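Long-range contacts in ABC transporter substrate-binding protein (Rhizobium radiobacter, PDB 6TFQ), which binds a sugar-glutamate conjugate in its cleft and, as in other solute-binding proteins of its family, probably delivers such solutes to an ABC transporter: residues Val10-Val15 / Thr25-Thr30; Phe203-Ala208 / Gln338-Glu343; Val288-Pro293 / Leu457-Gly462; Gly178-Leu183 / Lys198-Phe203. One frame throughout, in Å; residues are numbered along the deposited sequence.

Contact 3 is the most buried of the four; contacts 1, 2 and 4 are partly buried. Contacts 3 and 4 are strand pairs of the same mixed sheet, with centres about 29 Å apart. In contact 3 amides and a glutamate are enclosed, and one asparagine reaches the bound conjugate. Contact 4 divides into an apolar face and a hydroxyl-rich one. Contacts 1 and 2 join loops to helix starts. Contact 1 has no clear direct hydrogen bond and is bridged by waters; contact 2 has one, from a side-chain amide. Both touch the conjugate and the glucose. Contacts 2 and 4 share Phe203, and the Tyr201 hydroxyl of contact 4 bonds to Ser27 of contact 1.

Contact 1 (Val10-Val15 / Thr25-Thr30); sequences VASEDV and TTSDRT. With N72 ((2~{R})-2-[[(3~{R},4~{R},5~{S})-3,4,5,6-tetrakis(oxidanyl)-2-oxidanylidene-hexyl]amino]pentanedioic acid), chain D; GLC (alpha-D-glucopyranose), chain C.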
# COMPACT_ATOMS: atom_id res chain seq x y z
N VAL A 10 13.40 9.27 -4.21
CA VAL A 10 12.11 8.58 -4.39
C VAL A 10 11.17 9.29 -5.38
O VAL A 10 11.31 10.49 -5.61
CB VAL A 10 11.39 8.30 -3.01
CG1 VAL A 10 12.28 7.52 -2.05
CG2 VAL A 10 10.86 9.58 -2.37
N ALA A 11 10.20 8.54 -5.95
CA ALA A 11 9.19 9.08 -6.88
C ALA A 11 8.06 9.72 -6.04
O ALA A 11 7.00 9.14 -5.87
CB ALA A 11 8.66 7.98 -7.80
N SER A 12 8.33 10.90 -5.48
CA SER A 12 7.41 11.65 -4.64
C SER A 12 7.78 13.13 -4.64
O SER A 12 8.94 13.47 -4.85
CB SER A 12 7.44 11.11 -3.21
OG SER A 12 6.52 11.78 -2.36
N GLU A 13 6.80 14.00 -4.37
CA GLU A 13 6.99 15.45 -4.30
C GLU A 13 7.21 15.93 -2.89
O GLU A 13 7.85 16.97 -2.69
CB GLU A 13 5.78 16.21 -4.91
CG GLU A 13 5.59 16.02 -6.41
CD GLU A 13 6.64 16.63 -7.33
OE1 GLU A 13 7.59 17.28 -6.84
OE2 GLU A 13 6.49 16.46 -8.56
N ASP A 14 6.66 15.22 -1.90
CA ASP A 14 6.71 15.70 -0.52
C ASP A 14 6.18 14.67 0.46
O ASP A 14 5.62 13.65 0.06
CB ASP A 14 5.79 16.97 -0.42
CG ASP A 14 6.22 18.05 0.57
OD1 ASP A 14 7.11 17.78 1.40
OD2 ASP A 14 5.66 19.15 0.51
N VAL A 15 6.31 14.99 1.76
CA VAL A 15 5.73 14.26 2.88
C VAL A 15 4.31 14.81 3.01
O VAL A 15 4.14 16.03 3.07
CB VAL A 15 6.42 14.58 4.23
CG1 VAL A 15 5.96 13.63 5.33
CG2 VAL A 15 7.92 14.63 4.12
N THR A 25 0.42 7.05 0.87
CA THR A 25 1.27 7.05 -0.32
C THR A 25 2.48 6.18 -0.02
O THR A 25 2.90 6.11 1.14
CB THR A 25 1.71 8.48 -0.74
OG1 THR A 25 2.63 9.01 0.23
CG2 THR A 25 0.53 9.44 -0.98
N THR A 26 3.05 5.53 -1.05
CA THR A 26 4.25 4.71 -0.89
C THR A 26 5.34 5.45 -0.11
O THR A 26 5.89 4.88 0.83
CB THR A 26 4.76 4.21 -2.25
OG1 THR A 26 3.81 3.27 -2.74
CG2 THR A 26 6.16 3.53 -2.15
N SER A 27 5.62 6.72 -0.49
CA SER A 27 6.63 7.55 0.16
C SER A 27 6.39 7.76 1.67
O SER A 27 7.32 7.55 2.45
CB SER A 27 6.80 8.87 -0.57
OG SER A 27 7.93 9.58 -0.07
N ASP A 28 5.16 8.12 2.07
CA ASP A 28 4.84 8.31 3.49
C ASP A 28 4.95 6.99 4.27
O ASP A 28 5.51 6.96 5.37
CB ASP A 28 3.45 8.93 3.69
CG ASP A 28 3.31 10.42 3.36
OD1 ASP A 28 4.34 11.06 3.02
OD2 ASP A 28 2.17 10.93 3.42
N ARG A 29 4.45 5.89 3.67
CA ARG A 29 4.51 4.54 4.24
C ARG A 29 5.95 4.08 4.41
O ARG A 29 6.25 3.43 5.41
CB ARG A 29 3.74 3.53 3.38
CG ARG A 29 2.22 3.69 3.40
CD ARG A 29 1.64 2.58 2.57
NE ARG A 29 0.20 2.68 2.35
CZ ARG A 29 -0.73 2.12 3.11
NH1 ARG A 29 -0.40 1.46 4.21
NH2 ARG A 29 -2.01 2.24 2.78
N THR A 30 6.83 4.42 3.45
CA THR A 30 8.26 4.08 3.51
C THR A 30 8.92 4.78 4.71
O THR A 30 9.56 4.12 5.52
CB THR A 30 8.96 4.43 2.19
OG1 THR A 30 8.31 3.76 1.11
CG2 THR A 30 10.42 4.05 2.20
OAB N72 D . 2.84 1.77 -12.76
CAF N72 D . 1.84 1.78 -11.76
CAG N72 D . 2.20 2.57 -10.49
OAC N72 D . 3.54 3.00 -10.50
CAH N72 D . 1.62 1.89 -9.24
OAM N72 D . 1.30 0.53 -9.31
CAI N72 D . 2.20 1.90 -7.83
OAD N72 D . 3.57 2.08 -7.86
CAJ N72 D . 1.47 2.85 -6.90
OAE N72 D . 0.29 3.09 -7.14
CAK N72 D . 2.09 3.39 -5.60
N N72 D . 1.38 2.77 -4.49
CA N72 D . 0.71 3.58 -3.52
C N72 D . 0.38 5.03 -3.90
O N72 D . 1.24 5.85 -3.49
CB N72 D . -0.47 2.77 -2.94
CG N72 D . -1.48 3.53 -2.08
CD N72 D . -2.13 2.75 -0.94
OE1 N72 D . -1.47 2.00 -0.17
OE2 N72 D . -3.35 2.88 -0.76
OXT N72 D . -0.64 5.44 -4.54
C1 GLC C . 8.39 16.18 -12.26
C2 GLC C . 9.02 17.25 -11.36
C3 GLC C . 9.64 18.37 -12.18
C4 GLC C . 9.72 18.00 -13.66
C5 GLC C . 8.34 17.66 -14.21
C6 GLC C . 8.37 16.98 -15.56
O1 GLC C . 7.62 15.30 -11.52
O2 GLC C . 8.08 17.78 -10.43
O3 GLC C . 10.94 18.68 -11.68
O4 GLC C . 10.29 19.07 -14.40
O5 GLC C . 7.63 16.78 -13.31
O6 GLC C . 7.11 16.43 -15.92
O HOH W 1 6.60 11.24 1.61
O HOH W 2 3.04 12.11 0.11
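Ser27 carries the middle of this contact, where the first turn of helix 26-35 faces the loop after strand 5-10. Its CB lies 3.4 Å from Ser12 OG. The torsion sets OG opposite the backbone N (chi1 -171°), which directs it at the loop. There OG touches the methyl CG2 of Val10 at 3.7 Å. The same OG donates to a water, with OG to water oxygen at 2.7 Å, and is also hydrogen-bonded to Tyr201 OH.

That water donates onward to the backbone O of Asp14 and to Asp28 OD1. A second water joins Asp14 O to Thr25 OG1. Between 10-15 and 25-30 the polar link runs through these waters. Asp28 OD1 also packs against Val15 CA at 3.5 Å. The direct anchors of the Asp28 carboxylate are the backbone N atoms of Thr16 and Thr17, in the loop just past Val15.

Thr25 is the N-cap: Asp28 N donates to Thr25 OG1 at 3.3 Å, with an angle of 165°. One residue on, Thr26 N donates to the carboxylate atom O of the conjugate N72 at 3.1 Å. On the loop side, Glu13 OE2 accepts from O2 of the glucose at 2.8 Å. A helix N-terminus turned to a ligand carboxylate is a common feature of anion-binding sites, and here it forms part of the solute-binding cleft.

Contact 2 (Phe203-Ala208 / Gln338-Glu343); sequences FLNNEA and QLPGLE. With N72 ((2~{R})-2-[[(3~{R},4~{R},5~{S})-3,4,5,6-tetrakis(oxidanyl)-2-oxidanylidene-hexyl]amino]pentanedioic acid), chain D; GLC (alpha-D-glucopyranose), chain C.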
# COMPACT_ATOMS: atom_id res chain seq x y z
N PHE A 203 13.01 13.96 -2.34
CA PHE A 203 11.83 14.02 -3.22
C PHE A 203 12.29 14.36 -4.63
O PHE A 203 12.65 15.50 -4.89
CB PHE A 203 10.80 15.04 -2.67
CG PHE A 203 10.31 14.61 -1.30
CD1 PHE A 203 9.66 13.39 -1.13
CD2 PHE A 203 10.54 15.41 -0.18
CE1 PHE A 203 9.27 12.96 0.15
CE2 PHE A 203 10.15 14.98 1.09
CZ PHE A 203 9.52 13.75 1.25
N LEU A 204 12.37 13.34 -5.49
CA LEU A 204 12.85 13.46 -6.87
C LEU A 204 11.89 12.74 -7.82
O LEU A 204 12.22 11.71 -8.39
CB LEU A 204 14.30 12.91 -6.98
CG LEU A 204 15.40 13.69 -6.24
CD1 LEU A 204 16.71 12.92 -6.29
CD2 LEU A 204 15.59 15.13 -6.83
N ASN A 205 10.68 13.31 -7.96
CA ASN A 205 9.59 12.76 -8.77
C ASN A 205 9.96 12.50 -10.24
O ASN A 205 9.68 11.41 -10.75
CB ASN A 205 8.33 13.64 -8.68
CG ASN A 205 7.09 12.85 -9.03
OD1 ASN A 205 6.80 11.82 -8.41
ND2 ASN A 205 6.35 13.26 -10.06
N ASN A 206 10.59 13.48 -10.89
CA ASN A 206 11.01 13.37 -12.28
C ASN A 206 12.04 12.23 -12.43
O ASN A 206 13.10 12.27 -11.78
CB ASN A 206 11.55 14.71 -12.78
CG ASN A 206 11.92 14.66 -14.23
OD1 ASN A 206 13.01 14.21 -14.60
ND2 ASN A 206 11.02 15.10 -15.09
N GLU A 207 11.68 11.19 -13.23
CA GLU A 207 12.49 9.97 -13.44
C GLU A 207 13.85 10.22 -14.06
O GLU A 207 14.82 9.62 -13.61
CB GLU A 207 11.73 8.92 -14.28
CG GLU A 207 10.63 8.21 -13.51
CD GLU A 207 9.85 7.16 -14.29
OE1 GLU A 207 10.13 6.97 -15.50
OE2 GLU A 207 8.95 6.54 -13.69
N ALA A 208 13.93 11.07 -15.11
CA ALA A 208 15.19 11.36 -15.79
C ALA A 208 16.16 12.08 -14.84
O ALA A 208 17.33 11.71 -14.78
CB ALA A 208 14.94 12.18 -17.07
N GLN A 338 0.14 12.23 -11.08
CA GLN A 338 1.42 12.55 -11.70
C GLN A 338 2.58 11.70 -11.11
O GLN A 338 3.74 11.96 -11.42
CB GLN A 338 1.70 14.06 -11.67
CG GLN A 338 0.90 14.80 -12.73
CD GLN A 338 1.16 16.28 -12.69
OE1 GLN A 338 1.00 16.94 -11.67
NE2 GLN A 338 1.58 16.84 -13.80
N LEU A 339 2.26 10.66 -10.30
CA LEU A 339 3.25 9.65 -9.88
C LEU A 339 3.66 9.05 -11.26
O LEU A 339 2.76 8.71 -12.03
CB LEU A 339 2.61 8.55 -9.00
CG LEU A 339 3.55 7.40 -8.61
CD1 LEU A 339 4.66 7.89 -7.69
CD2 LEU A 339 2.78 6.20 -8.03
N PRO A 340 4.97 9.09 -11.67
CA PRO A 340 5.32 8.74 -13.06
C PRO A 340 4.84 7.37 -13.57
O PRO A 340 4.41 7.30 -14.72
CB PRO A 340 6.84 8.88 -13.11
CG PRO A 340 7.13 9.91 -12.04
CD PRO A 340 6.16 9.57 -10.93
N GLY A 341 4.84 6.34 -12.71
CA GLY A 341 4.35 5.02 -13.08
C GLY A 341 2.87 5.01 -13.40
O GLY A 341 2.46 4.38 -14.37
N LEU A 342 2.06 5.74 -12.60
CA LEU A 342 0.61 5.86 -12.81
C LEU A 342 0.33 6.72 -14.06
O LEU A 342 -0.62 6.45 -14.80
CB LEU A 342 -0.10 6.43 -11.57
CG LEU A 342 -0.33 5.44 -10.40
CD1 LEU A 342 -0.88 6.15 -9.16
CD2 LEU A 342 -1.25 4.27 -10.80
N GLU A 343 1.15 7.75 -14.27
CA GLU A 343 1.03 8.64 -15.42
C GLU A 343 1.30 7.88 -16.74
O GLU A 343 0.52 8.01 -17.69
CB GLU A 343 1.98 9.84 -15.26
CG GLU A 343 1.98 10.80 -16.43
CD GLU A 343 2.78 12.05 -16.11
OE1 GLU A 343 4.02 12.03 -16.28
OE2 GLU A 343 2.17 13.04 -15.64
OAB N72 D . 2.84 1.77 -12.76
CAF N72 D . 1.84 1.78 -11.76
CAG N72 D . 2.20 2.57 -10.49
OAC N72 D . 3.54 3.00 -10.50
CAH N72 D . 1.62 1.89 -9.24
OAM N72 D . 1.30 0.53 -9.31
CAI N72 D . 2.20 1.90 -7.83
OAD N72 D . 3.57 2.08 -7.86
CAJ N72 D . 1.47 2.85 -6.90
OAE N72 D . 0.29 3.09 -7.14
CAK N72 D . 2.09 3.39 -5.60
N N72 D . 1.38 2.77 -4.49
CA N72 D . 0.71 3.58 -3.52
C N72 D . 0.38 5.03 -3.90
O N72 D . 1.24 5.85 -3.49
CB N72 D . -0.47 2.77 -2.94
CG N72 D . -1.48 3.53 -2.08
CD N72 D . -2.13 2.75 -0.94
OE1 N72 D . -1.47 2.00 -0.17
OE2 N72 D . -3.35 2.88 -0.76
OXT N72 D . -0.64 5.44 -4.54
C1 GLC C . 8.39 16.18 -12.26
C2 GLC C . 9.02 17.25 -11.36
C3 GLC C . 9.64 18.37 -12.18
C4 GLC C . 9.72 18.00 -13.66
C5 GLC C . 8.34 17.66 -14.21
C6 GLC C . 8.37 16.98 -15.56
O1 GLC C . 7.62 15.30 -11.52
O2 GLC C . 8.08 17.78 -10.43
O3 GLC C . 10.94 18.68 -11.68
O4 GLC C . 10.29 19.07 -14.40
O5 GLC C . 7.63 16.78 -13.31
O6 GLC C . 7.11 16.43 -15.92
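Glu207 lays its extended side chain along the ring of Pro340, the two running past each other in opposite directions. CG starts the overlap, and the carboxylate ends it, with Glu207 OE2 3.2 Å from Pro340 CB. The other oxygen, OE1, accepts from Asn225 ND2, which probably steadies the carboxylate.

Asn205 covers the neighbouring part of the ring. Its backbone O lies 3.2 Å from Pro340 CG, and its OD1 lies 3.4 Å from Pro340 CD. The amide nitrogen does the bonding. CG stands away from the backbone N (chi1 -157°), and ND2 reaches the backbone O of Gln338 at 3.2 Å. The bond is nearly straight, at 165°. Gln338 O lies in the amide plane of Asn205, but the donor sits above the carbonyl plane. ND2 also donates to O1 of the glucose at 2.8 Å. A leucine in its place would probably leave both Gln338 O and the sugar hydroxyl without this donor.

Leu339, the N-cap residue, turns to the conjugate N72, with its CD2 3.8 Å from the ligand's CAJ. Gly341 lies so close to the ligand that a CB there would clash with OAC. The contact joins two helix starts, with the Pro340 ring packed against Asn205 and Glu207. The one direct hydrogen bond across it comes from Asn205, whose ND2 serves both protein and sugar.

Contact 3 (Val288-Pro293 / Leu457-Gly462); sequences VNRAVP and LTENLG. With N72 ((2~{R})-2-[[(3~{R},4~{R},5~{S})-3,4,5,6-tetrakis(oxidanyl)-2-oxidanylidene-hexyl]amino]pentanedioic acid), chain D.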
# COMPACT_ATOMS: atom_id res chain seq x y z
N VAL A 288 8.94 -7.76 -13.99
CA VAL A 288 8.34 -6.86 -13.01
C VAL A 288 6.82 -6.85 -13.08
O VAL A 288 6.16 -6.69 -12.06
CB VAL A 288 8.99 -5.44 -13.19
CG1 VAL A 288 8.20 -4.32 -12.50
CG2 VAL A 288 10.44 -5.47 -12.71
N ASN A 289 6.26 -7.03 -14.30
CA ASN A 289 4.83 -6.87 -14.56
C ASN A 289 4.13 -8.13 -15.03
O ASN A 289 4.67 -8.89 -15.82
CB ASN A 289 4.59 -5.72 -15.56
CG ASN A 289 5.41 -4.49 -15.26
OD1 ASN A 289 4.98 -3.62 -14.52
ND2 ASN A 289 6.62 -4.39 -15.82
N ARG A 290 2.89 -8.30 -14.55
CA ARG A 290 2.06 -9.45 -14.84
C ARG A 290 0.59 -9.01 -14.93
O ARG A 290 0.12 -8.30 -14.05
CB ARG A 290 2.24 -10.49 -13.70
CG ARG A 290 1.53 -11.82 -13.87
CD ARG A 290 1.50 -12.57 -12.54
NE ARG A 290 0.56 -13.70 -12.55
CZ ARG A 290 -0.74 -13.60 -12.29
NH1 ARG A 290 -1.28 -12.42 -12.02
NH2 ARG A 290 -1.51 -14.68 -12.31
N ALA A 291 -0.12 -9.47 -15.98
CA ALA A 291 -1.56 -9.29 -16.15
C ALA A 291 -2.21 -10.18 -15.05
O ALA A 291 -1.67 -11.24 -14.73
CB ALA A 291 -1.99 -9.78 -17.52
N VAL A 292 -3.27 -9.70 -14.39
CA VAL A 292 -3.91 -10.42 -13.29
C VAL A 292 -5.32 -10.87 -13.68
O VAL A 292 -6.16 -10.02 -13.97
CB VAL A 292 -3.90 -9.60 -11.96
CG1 VAL A 292 -4.52 -10.38 -10.81
CG2 VAL A 292 -2.48 -9.18 -11.60
N PRO A 293 -5.62 -12.19 -13.63
CA PRO A 293 -6.96 -12.67 -14.03
C PRO A 293 -8.06 -12.51 -12.96
O PRO A 293 -9.04 -13.27 -12.98
CB PRO A 293 -6.71 -14.13 -14.44
CG PRO A 293 -5.56 -14.56 -13.58
CD PRO A 293 -4.71 -13.33 -13.34
N LEU A 457 -5.64 -4.49 -14.52
CA LEU A 457 -4.61 -4.26 -15.51
C LEU A 457 -3.45 -5.17 -15.12
O LEU A 457 -3.63 -6.38 -15.04
CB LEU A 457 -4.23 -2.76 -15.59
CG LEU A 457 -5.44 -1.80 -15.72
CD1 LEU A 457 -5.04 -0.40 -15.42
CD2 LEU A 457 -6.09 -1.90 -17.07
N THR A 458 -2.30 -4.59 -14.82
CA THR A 458 -1.13 -5.35 -14.42
C THR A 458 -0.83 -5.09 -12.96
O THR A 458 -1.27 -4.09 -12.39
CB THR A 458 0.09 -4.95 -15.29
OG1 THR A 458 0.18 -3.52 -15.33
CG2 THR A 458 0.03 -5.52 -16.69
N GLU A 459 -0.08 -6.00 -12.36
CA GLU A 459 0.46 -5.82 -11.02
C GLU A 459 1.98 -5.68 -11.20
O GLU A 459 2.57 -6.32 -12.06
CB GLU A 459 0.07 -6.95 -10.05
CG GLU A 459 0.67 -8.31 -10.35
CD GLU A 459 0.22 -9.43 -9.43
OE1 GLU A 459 -0.65 -9.19 -8.56
OE2 GLU A 459 0.74 -10.55 -9.59
N ASN A 460 2.60 -4.81 -10.41
CA ASN A 460 4.03 -4.57 -10.52
C ASN A 460 4.76 -4.72 -9.23
O ASN A 460 4.37 -4.15 -8.21
CB ASN A 460 4.35 -3.18 -11.10
CG ASN A 460 3.34 -2.08 -10.80
OD1 ASN A 460 2.55 -1.72 -11.67
ND2 ASN A 460 3.33 -1.53 -9.59
N LEU A 461 5.88 -5.45 -9.28
CA LEU A 461 6.78 -5.56 -8.14
C LEU A 461 7.46 -4.18 -7.99
O LEU A 461 7.55 -3.43 -8.96
CB LEU A 461 7.84 -6.65 -8.41
CG LEU A 461 7.34 -8.11 -8.53
CD1 LEU A 461 8.39 -9.01 -9.13
CD2 LEU A 461 6.87 -8.67 -7.15
N GLY A 462 7.88 -3.84 -6.77
CA GLY A 462 8.60 -2.60 -6.51
C GLY A 462 9.97 -2.67 -7.16
O GLY A 462 10.58 -3.73 -7.16
OAB N72 D . 2.84 1.77 -12.76
CAF N72 D . 1.84 1.78 -11.76
CAG N72 D . 2.20 2.57 -10.49
OAC N72 D . 3.54 3.00 -10.50
CAH N72 D . 1.62 1.89 -9.24
OAM N72 D . 1.30 0.53 -9.31
CAI N72 D . 2.20 1.90 -7.83
OAD N72 D . 3.57 2.08 -7.86
CAJ N72 D . 1.47 2.85 -6.90
OAE N72 D . 0.29 3.09 -7.14
CAK N72 D . 2.09 3.39 -5.60
N N72 D . 1.38 2.77 -4.49
CA N72 D . 0.71 3.58 -3.52
C N72 D . 0.38 5.03 -3.90
O N72 D . 1.24 5.85 -3.49
CB N72 D . -0.47 2.77 -2.94
CG N72 D . -1.48 3.53 -2.08
CD N72 D . -2.13 2.75 -0.94
OE1 N72 D . -1.47 2.00 -0.17
OE2 N72 D . -3.35 2.88 -0.76
OXT N72 D . -0.64 5.44 -4.54
O HOH W 3 2.49 -2.85 -14.11
O HOH W 4 -5.41 -8.30 -15.90
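Val292 pushes its methyl CG2 against the side chain of Glu459, 3.5 Å from Glu459 CD, and the two chains cross at about a right angle. Glu459 CG sits between its backbone N and carbonyl carbon, which lays the chain there. Arg290 lies beside the same glutamate, pointing the same way. Arg290 NH1 and Glu459 OE2 form a long salt bridge of 3.7 Å, their flat groups turned 43° apart. Arg290 and Glu459 are an antiparallel hydrogen-bonded pair, with Glu459 N to Arg290 O at 2.9 Å. Leu461 N adds a bond to Val288 O, and Val292 N a weak one to Leu457 O.

The other face carries Asn289 and Asn460, a non-hydrogen-bonded pair with amide planes 73° apart. A water sits among them. It donates to Asn289 OD1 at 2.6 Å and to Asn460 OD1, and accepts from Thr458 OG1. Asn460 ND2 donates to OAM of the conjugate N72 at 2.9 Å and 169°.

Around these groups, Asn251 ND2 bonds to Asn460 OD1, while its own OD1 bonds the conjugate. Ser298 OG bonds to Glu459 OE2, and Asn289 ND2 donates to the backbone O atoms of Gln226 and Gly285, probably steadying both side chains. Strand 454-467 pairs along its other edge with strand 240-255, while helix 277-284 packs on Ala291 and Thr458. Short strand 289-291 thus joins the sheet directly after that helix.

Contact 4 (Gly178-Leu183 / Lys198-Phe203); sequences GQSVTL and KISYRF
Backbone bonds join Val181 to Tyr201 and Leu183 to Ile199, each an antiparallel hydrogen-bonded pair. Leu183 N to Ile199 O, at 2.9 Å, is almost straight at 178°. Phe203 N adds a bond to Gln179 O, where Gln179 and Ser180 form a classic beta bulge opposite Gln176.

Apolar contacts fill one face. Leu183 CD1 meets Tyr201 CB at 4.0 Å, side by side. With CG anti to the carbonyl carbon (chi1 -62°), the Phe203 ring leans obliquely over the bulge, its CD2 3.5 Å from Gln179 C and its CZ 3.9 Å from Val181 CG2. With the Phe203 ring cut back to an alanine, a gap would probably open between the bulge and Val181 CG2. Leu31 of helix 26-35 packs here on Leu183 and Tyr201.

Polar contacts occupy the other face. One water joins Ser180 OG, Thr182 OG1 and Ser200 OG, the last at 2.7 Å. Ser180 OG is also bonded to Gln176 NE2. Arg202 NE donates to Ser200 OG at 2.9 Å, in the guanidinium plane, and NH1 makes a salt bridge with Glu218.

This chemistry implies that the apolar face packs into the protein, while the hydroxyl face is partly open to solvent.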
# COMPACT_ATOMS: atom_id res chain seq x y z
N GLY A 178 8.97 19.68 0.43
CA GLY A 178 9.14 19.47 -1.01
C GLY A 178 10.57 19.19 -1.47
O GLY A 178 10.83 19.19 -2.67
N GLN A 179 11.50 18.97 -0.54
CA GLN A 179 12.91 18.74 -0.88
C GLN A 179 13.43 17.42 -0.31
O GLN A 179 13.89 16.57 -1.07
CB GLN A 179 13.80 19.93 -0.41
CG GLN A 179 13.40 21.29 -1.01
CD GLN A 179 13.67 21.46 -2.49
OE1 GLN A 179 12.92 22.13 -3.21
NE2 GLN A 179 14.76 20.86 -2.99
N SER A 180 13.38 17.27 1.01
CA SER A 180 13.88 16.07 1.66
C SER A 180 13.40 15.92 3.10
O SER A 180 12.85 16.86 3.67
CB SER A 180 15.41 16.04 1.62
OG SER A 180 15.98 16.89 2.61
N VAL A 181 13.65 14.74 3.67
CA VAL A 181 13.45 14.43 5.07
C VAL A 181 14.84 14.03 5.55
O VAL A 181 15.49 13.20 4.91
CB VAL A 181 12.38 13.33 5.36
CG1 VAL A 181 12.28 13.00 6.86
CG2 VAL A 181 11.02 13.72 4.81
N THR A 182 15.30 14.64 6.64
CA THR A 182 16.56 14.29 7.28
C THR A 182 16.24 13.39 8.47
O THR A 182 15.53 13.79 9.40
CB THR A 182 17.37 15.54 7.66
OG1 THR A 182 17.55 16.34 6.48
CG2 THR A 182 18.74 15.20 8.26
N LEU A 183 16.72 12.15 8.41
CA LEU A 183 16.53 11.20 9.48
C LEU A 183 17.88 10.91 10.10
O LEU A 183 18.89 10.89 9.40
CB LEU A 183 15.87 9.89 9.00
CG LEU A 183 14.49 10.02 8.34
CD1 LEU A 183 14.62 10.01 6.81
CD2 LEU A 183 13.55 8.91 8.81
N LYS A 198 22.88 8.85 9.43
CA LYS A 198 21.91 9.73 8.77
C LYS A 198 21.33 9.17 7.48
O LYS A 198 22.01 8.45 6.74
CB LYS A 198 22.55 11.09 8.43
CG LYS A 198 22.81 12.02 9.61
CD LYS A 198 23.45 13.35 9.19
CE LYS A 198 22.43 14.40 8.84
NZ LYS A 198 23.06 15.73 8.63
N ILE A 199 20.06 9.55 7.19
CA ILE A 199 19.36 9.28 5.94
C ILE A 199 18.89 10.62 5.39
O ILE A 199 18.22 11.38 6.10
CB ILE A 199 18.16 8.28 6.04
CG1 ILE A 199 18.56 6.93 6.70
CG2 ILE A 199 17.48 8.07 4.63
CD1 ILE A 199 17.35 6.09 7.22
N SER A 200 19.27 10.91 4.15
CA SER A 200 18.79 12.08 3.41
C SER A 200 17.81 11.48 2.38
O SER A 200 18.24 10.86 1.41
CB SER A 200 19.91 12.84 2.73
OG SER A 200 19.36 13.97 2.07
N TYR A 201 16.52 11.56 2.70
CA TYR A 201 15.41 11.01 1.92
C TYR A 201 14.89 12.13 1.01
O TYR A 201 14.19 13.03 1.47
CB TYR A 201 14.35 10.46 2.89
CG TYR A 201 13.21 9.72 2.24
CD1 TYR A 201 12.07 10.39 1.79
CD2 TYR A 201 13.20 8.32 2.18
CE1 TYR A 201 10.98 9.71 1.27
CE2 TYR A 201 12.11 7.62 1.67
CZ TYR A 201 11.00 8.32 1.22
OH TYR A 201 9.93 7.63 0.71
N ARG A 202 15.24 12.07 -0.27
CA ARG A 202 14.99 13.13 -1.24
C ARG A 202 13.83 12.90 -2.21
O ARG A 202 13.68 11.82 -2.80
CB ARG A 202 16.27 13.45 -2.02
CG ARG A 202 17.40 13.84 -1.08
CD ARG A 202 18.74 13.82 -1.76
NE ARG A 202 19.82 14.12 -0.83
CZ ARG A 202 21.05 14.48 -1.20
NH1 ARG A 202 21.36 14.58 -2.48
NH2 ARG A 202 21.97 14.74 -0.28
N PHE A 203 13.01 13.96 -2.34
CA PHE A 203 11.83 14.02 -3.22
C PHE A 203 12.29 14.36 -4.63
O PHE A 203 12.65 15.50 -4.89
CB PHE A 203 10.80 15.04 -2.67
CG PHE A 203 10.31 14.61 -1.30
CD1 PHE A 203 9.66 13.39 -1.13
CD2 PHE A 203 10.54 15.41 -0.18
CE1 PHE A 203 9.27 12.96 0.15
CE2 PHE A 203 10.15 14.98 1.09
CZ PHE A 203 9.52 13.75 1.25
O HOH W 5 14.72 16.78 -3.60
O HOH W 6 18.22 15.73 3.82